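Local coordinates for vacuolar-sorting protein BRO1 (Saccharomyces cerevisiae, PDB 1ZB1), which helps sort cargo proteins into intralumenal vesicles of multivesicular bodies and recruits the deubiquitinase DOA4 to endosomes (the Bro1 domain of the protein is given here), at residues E143-S148 with F194-L199; C186-Q191 with C219-K224; L210-S215 with D336-L341; Y255-A260 with D281-Q286. All coordinates share one frame; numbering follows the deposited sequence.

Interaction 1 (E143-S148 with F194-L199); sequences EDYKNS and FVLKLL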
loop_
_atom_site.group_PDB
_atom_site.type_symbol
_atom_site.label_atom_id
_atom_site.label_comp_id
_atom_site.label_asym_id
_atom_site.label_seq_id
_atom_site.Cartn_x
_atom_site.Cartn_y
_atom_site.Cartn_z
ATOM N N GLU A 143 11.183 -14.459 0.538
ATOM C CA GLU A 143 11.634 -14.782 1.886
ATOM C C GLU A 143 10.462 -15.181 2.772
ATOM O O GLU A 143 9.398 -15.557 2.276
ATOM C CB GLU A 143 12.372 -13.596 2.513
ATOM C CG GLU A 143 13.709 -13.273 1.865
ATOM C CD GLU A 143 13.557 -12.570 0.534
ATOM O OE1 GLU A 143 13.101 -11.405 0.528
ATOM O OE2 GLU A 143 13.892 -13.181 -0.504
ATOM N N ASP A 144 10.663 -15.090 4.084
ATOM C CA ASP A 144 9.635 -15.452 5.056
ATOM C C ASP A 144 8.606 -14.340 5.256
ATOM O O ASP A 144 8.004 -14.228 6.327
ATOM C CB ASP A 144 10.286 -15.783 6.399
ATOM C CG ASP A 144 10.888 -14.563 7.065
ATOM O OD1 ASP A 144 11.704 -13.875 6.419
ATOM O OD2 ASP A 144 10.542 -14.293 8.235
ATOM N N TYR A 145 8.419 -13.519 4.226
ATOM C CA TYR A 145 7.461 -12.415 4.265
ATOM C C TYR A 145 7.909 -11.229 5.110
ATOM O O TYR A 145 7.347 -10.145 4.999
ATOM C CB TYR A 145 6.099 -12.910 4.767
ATOM C CG TYR A 145 5.391 -13.842 3.806
ATOM C CD1 TYR A 145 4.432 -14.745 4.260
ATOM C CD2 TYR A 145 5.678 -13.821 2.441
ATOM C CE1 TYR A 145 3.778 -15.609 3.379
ATOM C CE2 TYR A 145 5.029 -14.679 1.552
ATOM C CZ TYR A 145 4.082 -15.569 2.030
ATOM O OH TYR A 145 3.443 -16.419 1.161
ATOM N N LYS A 146 8.920 -11.434 5.950
ATOM C CA LYS A 146 9.425 -10.368 6.813
ATOM C C LYS A 146 9.697 -9.057 6.058
ATOM O O LYS A 146 9.182 -7.993 6.428
ATOM C CB LYS A 146 10.705 -10.836 7.515
ATOM C CG LYS A 146 11.385 -9.768 8.357
ATOM C CD LYS A 146 12.729 -10.246 8.906
ATOM C CE LYS A 146 12.564 -11.272 10.022
ATOM N NZ LYS A 146 11.862 -12.515 9.595
ATOM N N ASN A 147 10.506 -9.139 5.007
ATOM C CA ASN A 147 10.859 -7.963 4.215
ATOM C C ASN A 147 9.653 -7.363 3.489
ATOM O O ASN A 147 9.470 -6.145 3.470
ATOM C CB ASN A 147 11.930 -8.322 3.184
ATOM C CG ASN A 147 12.311 -7.142 2.312
ATOM O OD1 ASN A 147 13.160 -6.331 2.684
ATOM N ND2 ASN A 147 11.666 -7.025 1.154
ATOM N N SER A 148 8.846 -8.221 2.880
ATOM C CA SER A 148 7.667 -7.768 2.152
ATOM C C SER A 148 6.683 -7.048 3.062
ATOM O O SER A 148 6.064 -6.067 2.659
ATOM C CB SER A 148 6.976 -8.955 1.482
ATOM O OG SER A 148 7.822 -9.525 0.504
ATOM N N PHE A 194 1.148 -11.132 7.091
ATOM C CA PHE A 194 1.511 -11.477 8.466
ATOM C C PHE A 194 0.813 -12.783 8.852
ATOM O O PHE A 194 1.414 -13.666 9.475
ATOM C CB PHE A 194 1.098 -10.360 9.426
ATOM C CG PHE A 194 1.600 -10.555 10.832
ATOM C CD1 PHE A 194 2.946 -10.374 11.135
ATOM C CD2 PHE A 194 0.734 -10.943 11.848
ATOM C CE1 PHE A 194 3.425 -10.576 12.433
ATOM C CE2 PHE A 194 1.201 -11.149 13.150
ATOM C CZ PHE A 194 2.549 -10.965 13.440
ATOM N N VAL A 195 -0.460 -12.899 8.482
ATOM C CA VAL A 195 -1.229 -14.109 8.763
ATOM C C VAL A 195 -0.581 -15.300 8.054
ATOM O O VAL A 195 -0.330 -16.339 8.667
ATOM C CB VAL A 195 -2.688 -13.980 8.268
ATOM C CG1 VAL A 195 -3.389 -15.328 8.357
ATOM C CG2 VAL A 195 -3.430 -12.949 9.103
ATOM N N LEU A 196 -0.312 -15.142 6.761
ATOM C CA LEU A 196 0.308 -16.202 5.976
ATOM C C LEU A 196 1.632 -16.644 6.588
ATOM O O LEU A 196 1.991 -17.823 6.532
ATOM C CB LEU A 196 0.535 -15.742 4.532
ATOM C CG LEU A 196 -0.615 -15.951 3.541
ATOM C CD1 LEU A 196 -1.892 -15.370 4.091
ATOM C CD2 LEU A 196 -0.267 -15.302 2.206
ATOM N N LYS A 197 2.356 -15.696 7.173
ATOM C CA LYS A 197 3.636 -16.002 7.798
ATOM C C LYS A 197 3.475 -16.953 8.986
ATOM O O LYS A 197 4.158 -17.972 9.063
ATOM C CB LYS A 197 4.324 -14.719 8.265
ATOM C CG LYS A 197 5.621 -14.959 9.021
ATOM C CD LYS A 197 6.247 -13.657 9.490
ATOM C CE LYS A 197 7.472 -13.920 10.354
ATOM N NZ LYS A 197 8.464 -14.785 9.654
ATOM N N LEU A 198 2.578 -16.621 9.909
ATOM C CA LEU A 198 2.366 -17.465 11.080
ATOM C C LEU A 198 1.892 -18.861 10.699
ATOM O O LEU A 198 2.169 -19.832 11.406
ATOM C CB LEU A 198 1.357 -16.828 12.040
ATOM C CG LEU A 198 1.740 -15.491 12.684
ATOM C CD1 LEU A 198 0.820 -15.238 13.861
ATOM C CD2 LEU A 198 3.188 -15.513 13.156
ATOM N N LEU A 199 1.180 -18.959 9.582
ATOM C CA LEU A 199 0.681 -20.244 9.107
ATOM C C LEU A 199 1.811 -21.095 8.534
ATOM O O LEU A 199 1.612 -22.265 8.213
ATOM C CB LEU A 199 -0.413 -20.030 8.055
ATOM C CG LEU A 199 -1.840 -19.817 8.581
ATOM C CD1 LEU A 199 -1.850 -18.791 9.704
ATOM C CD2 LEU A 199 -2.738 -19.377 7.439
#

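Interaction 2 (C186-Q191 with C219-K224); sequences CHAEAQ and CNLFQK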
loop_
_atom_site.group_PDB
_atom_site.type_symbol
_atom_site.label_atom_id
_atom_site.label_comp_id
_atom_site.label_asym_id
_atom_site.label_seq_id
_atom_site.Cartn_x
_atom_site.Cartn_y
_atom_site.Cartn_z
ATOM N N CYS A 186 -2.540 -1.283 0.933
ATOM C CA CYS A 186 -1.232 -1.662 1.461
ATOM C C CYS A 186 -1.311 -2.183 2.896
ATOM O O CYS A 186 -0.631 -3.156 3.249
ATOM C CB CYS A 186 -0.259 -0.480 1.383
ATOM S SG CYS A 186 0.133 0.051 -0.314
ATOM N N HIS A 187 -2.134 -1.544 3.721
ATOM C CA HIS A 187 -2.298 -1.981 5.102
ATOM C C HIS A 187 -2.920 -3.385 5.114
ATOM O O HIS A 187 -2.441 -4.290 5.811
ATOM C CB HIS A 187 -3.197 -0.999 5.864
ATOM C CG HIS A 187 -3.298 -1.280 7.332
ATOM N ND1 HIS A 187 -4.084 -0.530 8.180
ATOM C CD2 HIS A 187 -2.715 -2.232 8.101
ATOM C CE1 HIS A 187 -3.986 -1.009 9.407
ATOM N NE2 HIS A 187 -3.162 -2.042 9.387
ATOM N N ALA A 188 -3.980 -3.567 4.333
ATOM C CA ALA A 188 -4.648 -4.862 4.263
ATOM C C ALA A 188 -3.691 -5.966 3.817
ATOM O O ALA A 188 -3.676 -7.046 4.406
ATOM C CB ALA A 188 -5.850 -4.792 3.310
ATOM N N GLU A 189 -2.894 -5.694 2.783
ATOM C CA GLU A 189 -1.952 -6.689 2.271
ATOM C C GLU A 189 -0.851 -7.007 3.278
ATOM O O GLU A 189 -0.426 -8.160 3.396
ATOM C CB GLU A 189 -1.332 -6.231 0.945
ATOM C CG GLU A 189 -2.338 -6.111 -0.199
ATOM C CD GLU A 189 -1.688 -5.793 -1.531
ATOM O OE1 GLU A 189 -0.614 -5.154 -1.534
ATOM O OE2 GLU A 189 -2.254 -6.170 -2.582
ATOM N N ALA A 190 -0.384 -5.992 4.001
ATOM C CA ALA A 190 0.654 -6.214 5.003
ATOM C C ALA A 190 0.123 -7.175 6.079
ATOM O O ALA A 190 0.797 -8.139 6.449
ATOM C CB ALA A 190 1.074 -4.884 5.634
ATOM N N GLN A 191 -1.084 -6.904 6.569
ATOM C CA GLN A 191 -1.729 -7.742 7.589
ATOM C C GLN A 191 -1.909 -9.158 7.036
ATOM O O GLN A 191 -1.624 -10.146 7.715
ATOM C CB GLN A 191 -3.098 -7.155 7.964
ATOM C CG GLN A 191 -3.926 -7.971 8.981
ATOM C CD GLN A 191 -3.322 -7.974 10.381
ATOM O OE1 GLN A 191 -2.574 -7.069 10.743
ATOM N NE2 GLN A 191 -3.663 -8.987 11.180
ATOM N N CYS A 219 -9.798 -9.356 7.411
ATOM C CA CYS A 219 -11.127 -9.195 6.844
ATOM C C CYS A 219 -11.583 -7.745 6.979
ATOM O O CYS A 219 -11.990 -7.124 5.998
ATOM C CB CYS A 219 -12.125 -10.118 7.557
ATOM S SG CYS A 219 -13.854 -9.678 7.260
ATOM N N ASN A 220 -11.503 -7.201 8.191
ATOM C CA ASN A 220 -11.928 -5.821 8.423
ATOM C C ASN A 220 -11.179 -4.826 7.529
ATOM O O ASN A 220 -11.765 -3.871 7.028
ATOM C CB ASN A 220 -11.745 -5.430 9.895
ATOM C CG ASN A 220 -12.625 -6.248 10.840
ATOM O OD1 ASN A 220 -13.690 -6.738 10.455
ATOM N ND2 ASN A 220 -12.188 -6.379 12.087
ATOM N N LEU A 221 -9.885 -5.050 7.339
ATOM C CA LEU A 221 -9.081 -4.173 6.497
ATOM C C LEU A 221 -9.551 -4.193 5.036
ATOM O O LEU A 221 -9.690 -3.143 4.403
ATOM C CB LEU A 221 -7.608 -4.576 6.592
ATOM C CG LEU A 221 -6.700 -3.825 7.578
ATOM C CD1 LEU A 221 -7.513 -3.079 8.623
ATOM C CD2 LEU A 221 -5.741 -4.816 8.225
ATOM N N PHE A 222 -9.790 -5.379 4.491
ATOM C CA PHE A 222 -10.257 -5.453 3.111
ATOM C C PHE A 222 -11.686 -4.909 3.016
ATOM O O PHE A 222 -12.116 -4.457 1.958
ATOM C CB PHE A 222 -10.159 -6.890 2.587
ATOM C CG PHE A 222 -8.778 -7.255 2.108
ATOM C CD1 PHE A 222 -8.256 -6.677 0.949
ATOM C CD2 PHE A 222 -7.984 -8.145 2.830
ATOM C CE1 PHE A 222 -6.959 -6.979 0.515
ATOM C CE2 PHE A 222 -6.689 -8.455 2.408
ATOM C CZ PHE A 222 -6.174 -7.870 1.247
ATOM N N GLN A 223 -12.402 -4.932 4.138
ATOM C CA GLN A 223 -13.768 -4.410 4.204
ATOM C C GLN A 223 -13.731 -2.906 3.885
ATOM O O GLN A 223 -14.648 -2.368 3.269
ATOM C CB GLN A 223 -14.338 -4.637 5.611
ATOM C CG GLN A 223 -15.770 -4.161 5.833
ATOM C CD GLN A 223 -16.780 -4.908 4.987
ATOM O OE1 GLN A 223 -17.019 -4.558 3.831
ATOM N NE2 GLN A 223 -17.368 -5.955 5.556
ATOM N N LYS A 224 -12.663 -2.237 4.309
ATOM C CA LYS A 224 -12.492 -0.804 4.060
ATOM C C LYS A 224 -12.368 -0.508 2.569
ATOM O O LYS A 224 -12.950 0.456 2.070
ATOM C CB LYS A 224 -11.236 -0.275 4.756
ATOM C CG LYS A 224 -11.295 -0.184 6.268
ATOM C CD LYS A 224 -9.988 0.428 6.778
ATOM C CE LYS A 224 -9.949 0.551 8.295
ATOM N NZ LYS A 224 -8.617 1.068 8.746
HETATM O O HOH W 1 -6.193 0.473 6.668
#

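Interaction 3 (L210-S215 with D336-L341); sequences LISKLS and DSIKAL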
loop_
_atom_site.group_PDB
_atom_site.type_symbol
_atom_site.label_atom_id
_atom_site.label_comp_id
_atom_site.label_asym_id
_atom_site.label_seq_id
_atom_site.Cartn_x
_atom_site.Cartn_y
_atom_site.Cartn_z
ATOM N N LEU A 210 -4.931 -17.000 18.141
ATOM C CA LEU A 210 -4.146 -15.940 17.506
ATOM C C LEU A 210 -4.508 -15.786 16.026
ATOM O O LEU A 210 -4.878 -14.697 15.575
ATOM C CB LEU A 210 -2.651 -16.254 17.619
ATOM C CG LEU A 210 -1.622 -15.123 17.777
ATOM C CD1 LEU A 210 -0.292 -15.610 17.225
ATOM C CD2 LEU A 210 -2.057 -13.867 17.056
ATOM N N ILE A 211 -4.387 -16.877 15.277
ATOM C CA ILE A 211 -4.696 -16.870 13.851
ATOM C C ILE A 211 -6.093 -16.307 13.616
ATOM O O ILE A 211 -6.295 -15.483 12.724
ATOM C CB ILE A 211 -4.591 -18.297 13.248
ATOM C CG1 ILE A 211 -3.123 -18.730 13.178
ATOM C CG2 ILE A 211 -5.170 -18.327 11.837
ATOM C CD1 ILE A 211 -2.430 -18.790 14.504
ATOM N N SER A 212 -7.048 -16.739 14.434
ATOM C CA SER A 212 -8.424 -16.272 14.320
ATOM C C SER A 212 -8.539 -14.748 14.427
ATOM O O SER A 212 -9.201 -14.105 13.607
ATOM C CB SER A 212 -9.288 -16.924 15.401
ATOM O OG SER A 212 -10.610 -16.426 15.350
ATOM N N LYS A 213 -7.897 -14.177 15.443
ATOM C CA LYS A 213 -7.937 -12.732 15.663
ATOM C C LYS A 213 -7.260 -11.961 14.530
ATOM O O LYS A 213 -7.778 -10.943 14.072
ATOM C CB LYS A 213 -7.265 -12.389 16.999
ATOM C CG LYS A 213 -7.815 -13.197 18.164
ATOM C CD LYS A 213 -7.084 -12.928 19.471
ATOM C CE LYS A 213 -7.541 -11.632 20.111
ATOM N NZ LYS A 213 -7.068 -11.543 21.520
ATOM N N LEU A 214 -6.103 -12.447 14.089
ATOM C CA LEU A 214 -5.361 -11.803 13.009
ATOM C C LEU A 214 -6.129 -11.891 11.695
ATOM O O LEU A 214 -6.087 -10.968 10.878
ATOM C CB LEU A 214 -3.987 -12.461 12.845
ATOM C CG LEU A 214 -3.006 -12.248 14.002
ATOM C CD1 LEU A 214 -1.800 -13.143 13.826
ATOM C CD2 LEU A 214 -2.602 -10.784 14.059
ATOM N N SER A 215 -6.824 -13.010 11.496
ATOM C CA SER A 215 -7.609 -13.216 10.291
ATOM C C SER A 215 -8.788 -12.264 10.282
ATOM O O SER A 215 -9.144 -11.725 9.241
ATOM C CB SER A 215 -8.114 -14.659 10.216
ATOM O OG SER A 215 -7.054 -15.550 9.926
ATOM N N ASP A 336 -19.039 -10.610 16.897
ATOM C CA ASP A 336 -18.090 -9.800 17.653
ATOM C C ASP A 336 -17.457 -10.598 18.784
ATOM O O ASP A 336 -16.833 -10.036 19.684
ATOM C CB ASP A 336 -18.779 -8.551 18.210
ATOM C CG ASP A 336 -19.149 -7.558 17.121
ATOM O OD1 ASP A 336 -19.729 -6.499 17.444
ATOM O OD2 ASP A 336 -18.856 -7.838 15.939
ATOM N N SER A 337 -17.628 -11.915 18.731
ATOM C CA SER A 337 -17.054 -12.802 19.732
ATOM C C SER A 337 -15.564 -12.914 19.424
ATOM O O SER A 337 -14.751 -13.189 20.309
ATOM C CB SER A 337 -17.711 -14.183 19.658
ATOM O OG SER A 337 -17.165 -15.067 20.619
ATOM N N ILE A 338 -15.219 -12.700 18.157
ATOM C CA ILE A 338 -13.831 -12.750 17.710
ATOM C C ILE A 338 -13.304 -11.322 17.691
ATOM O O ILE A 338 -13.793 -10.484 16.936
ATOM C CB ILE A 338 -13.711 -13.339 16.292
ATOM C CG1 ILE A 338 -14.362 -14.723 16.245
ATOM C CG2 ILE A 338 -12.243 -13.439 15.898
ATOM C CD1 ILE A 338 -14.341 -15.369 14.872
ATOM N N LYS A 339 -12.304 -11.056 18.524
ATOM C CA LYS A 339 -11.715 -9.725 18.633
ATOM C C LYS A 339 -10.497 -9.546 17.723
ATOM O O LYS A 339 -9.423 -10.093 17.980
ATOM C CB LYS A 339 -11.336 -9.474 20.090
ATOM C CG LYS A 339 -12.487 -9.750 21.048
ATOM C CD LYS A 339 -12.006 -9.906 22.479
ATOM C CE LYS A 339 -13.139 -10.362 23.388
ATOM N NZ LYS A 339 -12.669 -10.636 24.776
ATOM N N ALA A 340 -10.680 -8.765 16.665
ATOM C CA ALA A 340 -9.629 -8.505 15.682
ATOM C C ALA A 340 -8.325 -7.964 16.267
ATOM O O ALA A 340 -8.331 -7.176 17.213
ATOM C CB ALA A 340 -10.151 -7.547 14.614
ATOM N N LEU A 341 -7.208 -8.396 15.686
ATOM C CA LEU A 341 -5.887 -7.955 16.116
ATOM C C LEU A 341 -5.085 -7.429 14.919
ATOM O O LEU A 341 -4.644 -8.205 14.071
ATOM C CB LEU A 341 -5.127 -9.110 16.772
ATOM C CG LEU A 341 -3.717 -8.776 17.274
ATOM C CD1 LEU A 341 -3.809 -7.750 18.385
ATOM C CD2 LEU A 341 -3.018 -10.035 17.769
#

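Interaction 4 (Y255-A260 with D281-Q286); sequences YKSLSA and DFSMQQ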
loop_
_atom_site.group_PDB
_atom_site.type_symbol
_atom_site.label_atom_id
_atom_site.label_comp_id
_atom_site.label_asym_id
_atom_site.label_seq_id
_atom_site.Cartn_x
_atom_site.Cartn_y
_atom_site.Cartn_z
ATOM N N TYR A 255 -11.252 -14.378 4.484
ATOM C CA TYR A 255 -10.584 -14.228 5.764
ATOM C C TYR A 255 -11.570 -14.257 6.923
ATOM O O TYR A 255 -11.226 -14.670 8.029
ATOM C CB TYR A 255 -9.700 -12.973 5.746
ATOM C CG TYR A 255 -8.425 -13.253 4.974
ATOM C CD1 TYR A 255 -7.512 -14.201 5.438
ATOM C CD2 TYR A 255 -8.173 -12.652 3.738
ATOM C CE1 TYR A 255 -6.387 -14.553 4.692
ATOM C CE2 TYR A 255 -7.046 -12.999 2.985
ATOM C CZ TYR A 255 -6.162 -13.952 3.468
ATOM O OH TYR A 255 -5.062 -14.327 2.725
ATOM N N LYS A 256 -12.807 -13.852 6.667
ATOM C CA LYS A 256 -13.824 -13.913 7.709
ATOM C C LYS A 256 -14.065 -15.405 7.981
ATOM O O LYS A 256 -14.224 -15.826 9.128
ATOM C CB LYS A 256 -15.120 -13.255 7.237
ATOM C CG LYS A 256 -16.274 -13.426 8.204
ATOM C CD LYS A 256 -16.723 -12.103 8.792
ATOM C CE LYS A 256 -17.279 -11.170 7.725
ATOM N NZ LYS A 256 -17.813 -9.921 8.337
ATOM N N SER A 257 -14.078 -16.197 6.913
ATOM C CA SER A 257 -14.277 -17.640 7.016
ATOM C C SER A 257 -13.132 -18.285 7.790
ATOM O O SER A 257 -13.357 -19.100 8.688
ATOM C CB SER A 257 -14.350 -18.273 5.621
ATOM O OG SER A 257 -14.346 -19.693 5.704
ATOM N N LEU A 258 -11.908 -17.913 7.430
ATOM C CA LEU A 258 -10.716 -18.453 8.073
ATOM C C LEU A 258 -10.721 -18.138 9.564
ATOM O O LEU A 258 -10.275 -18.945 10.384
ATOM C CB LEU A 258 -9.460 -17.863 7.427
ATOM C CG LEU A 258 -8.174 -18.669 7.606
ATOM C CD1 LEU A 258 -8.313 -19.990 6.858
ATOM C CD2 LEU A 258 -6.980 -17.881 7.073
ATOM N N SER A 259 -11.230 -16.960 9.905
ATOM C CA SER A 259 -11.301 -16.519 11.293
ATOM C C SER A 259 -12.262 -17.390 12.104
ATOM O O SER A 259 -11.940 -17.832 13.209
ATOM C CB SER A 259 -11.762 -15.063 11.349
ATOM O OG SER A 259 -11.811 -14.607 12.684
ATOM N N ALA A 260 -13.448 -17.623 11.551
ATOM C CA ALA A 260 -14.461 -18.441 12.210
ATOM C C ALA A 260 -13.965 -19.875 12.368
ATOM O O ALA A 260 -14.184 -20.505 13.399
ATOM C CB ALA A 260 -15.756 -18.418 11.402
ATOM N N ASP A 281 -20.155 -23.718 11.084
ATOM C CA ASP A 281 -21.328 -23.499 10.250
ATOM C C ASP A 281 -21.155 -22.127 9.602
ATOM O O ASP A 281 -21.253 -21.984 8.382
ATOM C CB ASP A 281 -22.584 -23.512 11.129
ATOM C CG ASP A 281 -23.849 -23.778 10.342
ATOM O OD1 ASP A 281 -24.187 -22.971 9.448
ATOM O OD2 ASP A 281 -24.511 -24.800 10.624
ATOM N N PHE A 282 -20.881 -21.123 10.434
ATOM C CA PHE A 282 -20.683 -19.756 9.967
ATOM C C PHE A 282 -19.512 -19.669 8.997
ATOM O O PHE A 282 -19.584 -18.963 7.987
ATOM C CB PHE A 282 -20.431 -18.823 11.154
ATOM C CG PHE A 282 -20.173 -17.398 10.758
ATOM C CD1 PHE A 282 -21.184 -16.624 10.193
ATOM C CD2 PHE A 282 -18.918 -16.826 10.948
ATOM C CE1 PHE A 282 -20.950 -15.300 9.822
ATOM C CE2 PHE A 282 -18.672 -15.503 10.581
ATOM C CZ PHE A 282 -19.690 -14.739 10.017
ATOM N N SER A 283 -18.438 -20.385 9.307
ATOM C CA SER A 283 -17.254 -20.395 8.461
ATOM C C SER A 283 -17.597 -20.859 7.046
ATOM O O SER A 283 -17.193 -20.237 6.063
ATOM C CB SER A 283 -16.190 -21.317 9.055
ATOM O OG SER A 283 -15.015 -21.317 8.263
ATOM N N MET A 284 -18.342 -21.957 6.951
ATOM C CA MET A 284 -18.745 -22.506 5.662
ATOM C C MET A 284 -19.558 -21.486 4.869
ATOM O O MET A 284 -19.383 -21.354 3.661
ATOM C CB MET A 284 -19.575 -23.780 5.855
ATOM C CG MET A 284 -20.004 -24.448 4.549
ATOM S SD MET A 284 -18.617 -25.114 3.597
ATOM C CE MET A 284 -18.314 -23.820 2.448
ATOM N N GLN A 285 -20.452 -20.782 5.555
ATOM C CA GLN A 285 -21.285 -19.763 4.924
ATOM C C GLN A 285 -20.400 -18.726 4.230
ATOM O O GLN A 285 -20.552 -18.455 3.040
ATOM C CB GLN A 285 -22.154 -19.065 5.975
ATOM C CG GLN A 285 -23.236 -19.939 6.596
ATOM C CD GLN A 285 -23.953 -19.247 7.749
ATOM O OE1 GLN A 285 -24.385 -18.101 7.628
ATOM N NE2 GLN A 285 -24.083 -19.946 8.874
ATOM N N GLN A 286 -19.474 -18.153 4.994
ATOM C CA GLN A 286 -18.562 -17.145 4.479
ATOM C C GLN A 286 -17.714 -17.652 3.321
ATOM O O GLN A 286 -17.513 -16.938 2.339
ATOM C CB GLN A 286 -17.668 -16.632 5.605
ATOM C CG GLN A 286 -18.404 -15.748 6.592
ATOM C CD GLN A 286 -19.039 -14.546 5.915
ATOM O OE1 GLN A 286 -18.374 -13.809 5.180
ATOM N NE2 GLN A 286 -20.325 -14.338 6.161
#

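Interaction 1 (E143-S148 with F194-L199)
Asp144 OD2 is gripped by two lysines: Lys197 NZ reaches it from the other segment at 2.6 Å, and Lys146 NZ, from its own segment, also lies 2.6 Å from Asp144 OD2. The two ammonium groups, 4.1 Å apart (Lys146 NZ to Lys197 NZ), share this one oxygen, which probably balances the positive charge gathered there. Lys197 meets OD2 on its anti side, a little out of the carboxylate plane. Its chain runs extended until chi4 bends (55°), so that CG and CD pass along the carbonyl oxygen of Asp144 before NZ turns to the carboxylate; a weak second bond joins Lys197 NZ to Asp144 O at 3.4 Å. A long, flexible lysine suits this partly exposed place, where its aliphatic part can pack while its charge finds a partner.

Beneath the charges, Tyr145 brings an apolar ring to the other helix. Its CE1 lies 3.4 Å from Leu196 CB, and the backbone N of Lys197 sits at the ring edge, 3.7 Å from Tyr145 CD1. Tyr145 is the N-cap residue of helix 146-165, and its ring reaches from there to the last turn of helix 176-198. The contact thus joins the beginning of helix 146-165 to the end of helix 176-198, whose Phe194 and Leu198 pack against Leu214 of helix 208-230.

Interaction 2 (C186-Q191 with C219-K224)
The helical segments 186-191 and 219-224 run antiparallel, with an angle of 160° between their directions and local axes 8.7 Å apart at closest approach. The backbones come nearest at Ala188 and Leu221, whose CA atoms are 5.0 Å apart. A small residue is what such closeness needs: Ala188 CB lies 3.7 Å from Leu221 CB and also sits against one face of the Phe222 ring. That methyl group stands almost exactly over the ring centre, 3.6 Å from Ala188 CB to the Phe222 centroid and only 7° off the ring normal, a well-formed CH-pi contact.

They belong to successive helices of the alpha-helical Bro1 domain, 176-198 and 208-230, paired as a helical hairpin in its buried interior. Leu221 meets Ala188 with its CB and sends its branched end on to His187 and Gln191. Its CD2 rests over one face of His187, offset toward the rim, and touches Gln191 CB at 3.5 Å. With CG anti to the backbone N (chi1 -173°), the His187 ring stands where its face can receive this methyl while its nitrogens keep polar partners: NE2 bonds to Asp342, and ND1 lies 2.8 Å from a water, to which Lys224 NZ donates. Gln191 likewise offers aliphatic carbon to Leu221 while its amide is held by residues beyond the two segments: OE1 by Ala343 N of the loop, NE2 by Leu214 O earlier in helix 208-230.

Interaction 3 (L210-S215 with D336-L341)
Leu341 and Leu214 lie side by side and point the same way, pressing the extended loop segment 336-341 onto helix 208-230 of the largely alpha-helical Bro1 domain. Their methyls meet at 3.8 Å between Leu214 CD2 and Leu341 CD2. From one turn earlier, Leu210 comes in at a slant, its CD2 4.0 Å from Leu341 CD2, so one leucine of the loop is shared by two of the helix. The position of Leu341 follows from its first torsion: with CG opposite the backbone N (chi1 -180°), the branched end extends over the helix. A leucine suits the place because its branched end can meet the methyls of both Leu210 and Leu214, which also pack on Leu198 of helix 176-198.

Three residues earlier in the loop, Ile338 turns its CG2 branch to Ser212, 3.4 Å from Ser212 OG. The small serine leaves the isoleucine room to approach, and Ile338 also touches Ser259 of helix 242-269, filling the seam between two helices. Lys213 lies between these apolar contacts. Its aliphatic chain follows the loop backbone, and its bend at chi3 brings CE to 3.2 Å from Lys339 O, a buried carbonyl oxygen with no hydrogen-bonding partner in the model.

One backbone bond fixes the register of the loop: Leu341 N donates to Lys213 O at 3.1 Å, with an N-H...O angle of 153°. The donor approaches from above the carbonyl plane, and the same oxygen also receives a CA-H contact from Ala340 CA at 3.5 Å.

Interaction 4 (Y255-A260 with D281-Q286)
Two serines exchange hydrogen bonds across the helix pair: Ser283 OG donates to Ser257 O at 2.8 Å, and Ser257 OG donates back to Ser283 O at 2.9 Å. Both hydroxyls stand opposite their own backbone N (chi1 171° in Ser257 and -179° in Ser283), and each bond arrives from above the plane of its acceptor carbonyl. Each residue thus gives one hydroxyl and takes one bond at its main chain. Serine suits both positions, being small enough to let the backbones approach to 4.3 Å between Ser257 CA and Ser283 CA, and able to bond a helical carbonyl in a buried place. The local axes of the two segments are accordingly close, 7.8 Å at nearest approach, and antiparallel at 165°.

Around this centre the packing is apolar. Ala260 CB approaches the edge of the Phe282 ring, 3.6 Å from CD2, and also touches the CB of Ser283. Elsewhere round the serines, Gln286 CB packs on Ser257 CB, while Gln286 CG meets Lys256 CG at 3.5 Å. Gln286 CG also lies over one face of the Phe282 ring, off toward its rim; its OE1 is hydrogen-bonded to His253 ND1, just before the segment in helix 242-269.

Helices 242-269 and 275-290 follow each other in sequence and form an antiparallel hairpin here. Helix 303-322 packs against it through Phe306, which touches Ser257 and Leu258, and Leu310, which touches Ser283, while helix 208-230 borders helix 242-269 through Ser215 and Cys219.

Interaction 2 is the most deeply buried of the four, and its chemistry is mainly apolar and CH-pi; interactions 1, 3 and 4 are only partly buried. Interactions 2 and 4 both pair antiparallel helices, but the first spaces them with alanine against larger groups and the second with reciprocal serine bonds. Interaction 1 shares helix 176-198 with interaction 2 and relies on a salt-bridge network nearer the surface. Helix 208-230 is common to interactions 2 and 3, a glutamine of the first reaching the backbone of the second. Interaction 3 in turn meets interaction 4 through Ser259 OG and Ser212 O, so the loop of interaction 3 and the hairpin of interaction 4 share helix 208-230 as a neighbour.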